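Local structure of ftsY (Mycoplasma mycoides, 1ZU4) at residues Y96-K101 against N127-L132. The protein is FtsY, the receptor of the signal recognition particle, whose NG domain joins a helical bundle to a P-loop fold of the SRP54 type. Numbering follows the deposited sequence.
Sequences YRIDFK and NYYAEL
Asp99 OD1 takes two cations, Lys101 NZ at 3.0 Å through its syn lone pair and Arg104 NH2, while the residues on either side of Asp99, Ile98 and Phe100, meet Tyr129 of helix 118-131. An inverse gamma turn is built around Asp99, closed by a weak bond from Phe100 N to Ile98 O (2.9 Å). With this turn, Ile98 and Phe100 start out toward the helix, and the Asp99 side chain leaves the backbone on the side away from it.

With CG anti to the backbone N (chi1 -170°), Phe100 lays its ring within 3° of parallel to that of Tyr129, the two side chains passing in opposite directions. The rings are displaced, with centroids 4.7 Å apart, and overlap very little. Tyr129 CE2 sits over one face of Phe100, 3.5 Å from Phe100 CD1, and Tyr129 CD2 comes 3.6 Å from Phe100 CE1. Across the Tyr129 plane from Phe100, the Tyr128 ring presents its edge, CD2 3.6 Å above the plane and over its centre, so Tyr129 is held between two aromatic neighbours. Farther out, Ile98 CG2 touches Tyr129 OH at 3.4 Å, a van der Waals contact at the end of the phenol.

The loop thus runs past the C-terminal part of helix 118-131, the helix following the probable P-loop. Ile98, Phe100 and Tyr129 all rest on Phe108 of strand 106-111, Phe100 and Tyr129 also reach Leu194 of strand 194-198, and Ile98 touches Lys285 of strand 284-288.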
# COMPACT_ATOMS: atom_id res chain seq x y z
N TYR A 96 4.59 -6.25 -9.90
CA TYR A 96 3.77 -6.97 -8.91
C TYR A 96 4.58 -7.25 -7.65
O TYR A 96 4.17 -6.89 -6.53
CB TYR A 96 3.25 -8.34 -9.44
CG TYR A 96 1.77 -8.40 -9.81
CD1 TYR A 96 0.77 -8.18 -8.85
CD2 TYR A 96 1.37 -8.66 -11.13
CE1 TYR A 96 -0.60 -8.23 -9.20
CE2 TYR A 96 0.03 -8.71 -11.49
CZ TYR A 96 -0.95 -8.49 -10.52
OH TYR A 96 -2.28 -8.53 -10.89
N ARG A 97 5.71 -7.91 -7.82
CA ARG A 97 6.42 -8.46 -6.65
C ARG A 97 7.35 -7.44 -6.05
O ARG A 97 7.77 -6.49 -6.73
CB ARG A 97 7.20 -9.74 -6.98
CG ARG A 97 8.37 -9.55 -7.96
CD ARG A 97 9.66 -10.27 -7.44
NE ARG A 97 10.73 -10.22 -8.44
CZ ARG A 97 10.88 -11.10 -9.44
NH1 ARG A 97 10.03 -12.11 -9.57
NH2 ARG A 97 11.89 -10.96 -10.32
N ILE A 98 7.68 -7.66 -4.79
CA ILE A 98 8.73 -6.93 -4.11
C ILE A 98 10.08 -7.43 -4.61
O ILE A 98 10.38 -8.62 -4.55
CB ILE A 98 8.62 -7.08 -2.55
CG1 ILE A 98 7.19 -6.79 -2.08
CG2 ILE A 98 9.65 -6.21 -1.80
CD1 ILE A 98 6.81 -5.39 -2.22
N ASP A 99 10.87 -6.51 -5.14
CA ASP A 99 12.19 -6.82 -5.69
C ASP A 99 13.19 -6.96 -4.53
O ASP A 99 14.01 -6.07 -4.26
CB ASP A 99 12.61 -5.78 -6.72
CG ASP A 99 13.83 -6.22 -7.54
OD1 ASP A 99 14.23 -7.37 -7.43
OD2 ASP A 99 14.41 -5.38 -8.27
N PHE A 100 13.11 -8.10 -3.85
CA PHE A 100 14.02 -8.45 -2.74
C PHE A 100 14.80 -9.68 -3.24
O PHE A 100 14.20 -10.68 -3.62
CB PHE A 100 13.21 -8.75 -1.48
CG PHE A 100 14.05 -8.88 -0.25
CD1 PHE A 100 14.19 -7.80 0.64
CD2 PHE A 100 14.82 -10.05 -0.03
CE1 PHE A 100 15.05 -7.91 1.77
CE2 PHE A 100 15.66 -10.18 1.09
CZ PHE A 100 15.78 -9.12 2.00
N LYS A 101 16.13 -9.61 -3.26
CA LYS A 101 16.93 -10.79 -3.66
C LYS A 101 17.83 -11.14 -2.52
O LYS A 101 18.31 -10.25 -1.84
CB LYS A 101 17.83 -10.48 -4.87
CG LYS A 101 17.18 -9.78 -6.04
CD LYS A 101 16.48 -10.72 -6.97
CE LYS A 101 16.81 -10.35 -8.41
NZ LYS A 101 16.13 -9.12 -8.87
N ASN A 127 10.90 -4.45 10.65
CA ASN A 127 10.47 -5.60 11.47
C ASN A 127 10.06 -6.83 10.65
O ASN A 127 10.37 -7.95 11.05
CB ASN A 127 9.29 -5.23 12.41
CG ASN A 127 9.06 -6.30 13.49
OD1 ASN A 127 8.01 -6.96 13.53
ND2 ASN A 127 10.05 -6.48 14.34
N TYR A 128 9.36 -6.61 9.53
CA TYR A 128 8.90 -7.67 8.64
C TYR A 128 10.08 -8.46 8.09
O TYR A 128 10.05 -9.72 8.05
CB TYR A 128 8.07 -7.07 7.49
CG TYR A 128 7.56 -8.05 6.45
CD1 TYR A 128 6.28 -8.62 6.55
CD2 TYR A 128 8.33 -8.36 5.33
CE1 TYR A 128 5.83 -9.52 5.53
CE2 TYR A 128 7.90 -9.24 4.36
CZ TYR A 128 6.68 -9.82 4.45
OH TYR A 128 6.31 -10.67 3.41
N TYR A 129 11.13 -7.75 7.63
CA TYR A 129 12.30 -8.44 7.10
C TYR A 129 13.20 -8.99 8.22
O TYR A 129 13.78 -10.08 8.08
CB TYR A 129 13.07 -7.54 6.11
CG TYR A 129 12.29 -7.45 4.85
CD1 TYR A 129 11.49 -6.33 4.58
CD2 TYR A 129 12.27 -8.50 3.95
CE1 TYR A 129 10.71 -6.25 3.44
CE2 TYR A 129 11.47 -8.45 2.79
CZ TYR A 129 10.70 -7.31 2.54
OH TYR A 129 9.89 -7.23 1.43
N ALA A 130 13.28 -8.26 9.32
CA ALA A 130 14.12 -8.68 10.46
C ALA A 130 13.64 -10.01 11.02
O ALA A 130 14.46 -10.90 11.29
CB ALA A 130 14.18 -7.60 11.56
N GLU A 131 12.32 -10.16 11.14
CA GLU A 131 11.71 -11.45 11.49
C GLU A 131 11.96 -12.58 10.48
O GLU A 131 11.93 -13.77 10.82
CB GLU A 131 10.22 -11.27 11.80
CG GLU A 131 10.01 -10.30 12.96
CD GLU A 131 9.08 -10.81 14.07
OE1 GLU A 131 9.26 -11.96 14.55
OE2 GLU A 131 8.19 -10.03 14.50
N LEU A 132 12.22 -12.23 9.23
CA LEU A 132 12.52 -13.24 8.22
C LEU A 132 14.00 -13.62 8.26
O LEU A 132 14.45 -14.42 7.44
CB LEU A 132 12.05 -12.80 6.83
CG LEU A 132 10.53 -12.68 6.65
CD1 LEU A 132 10.15 -11.93 5.37
CD2 LEU A 132 9.93 -14.08 6.66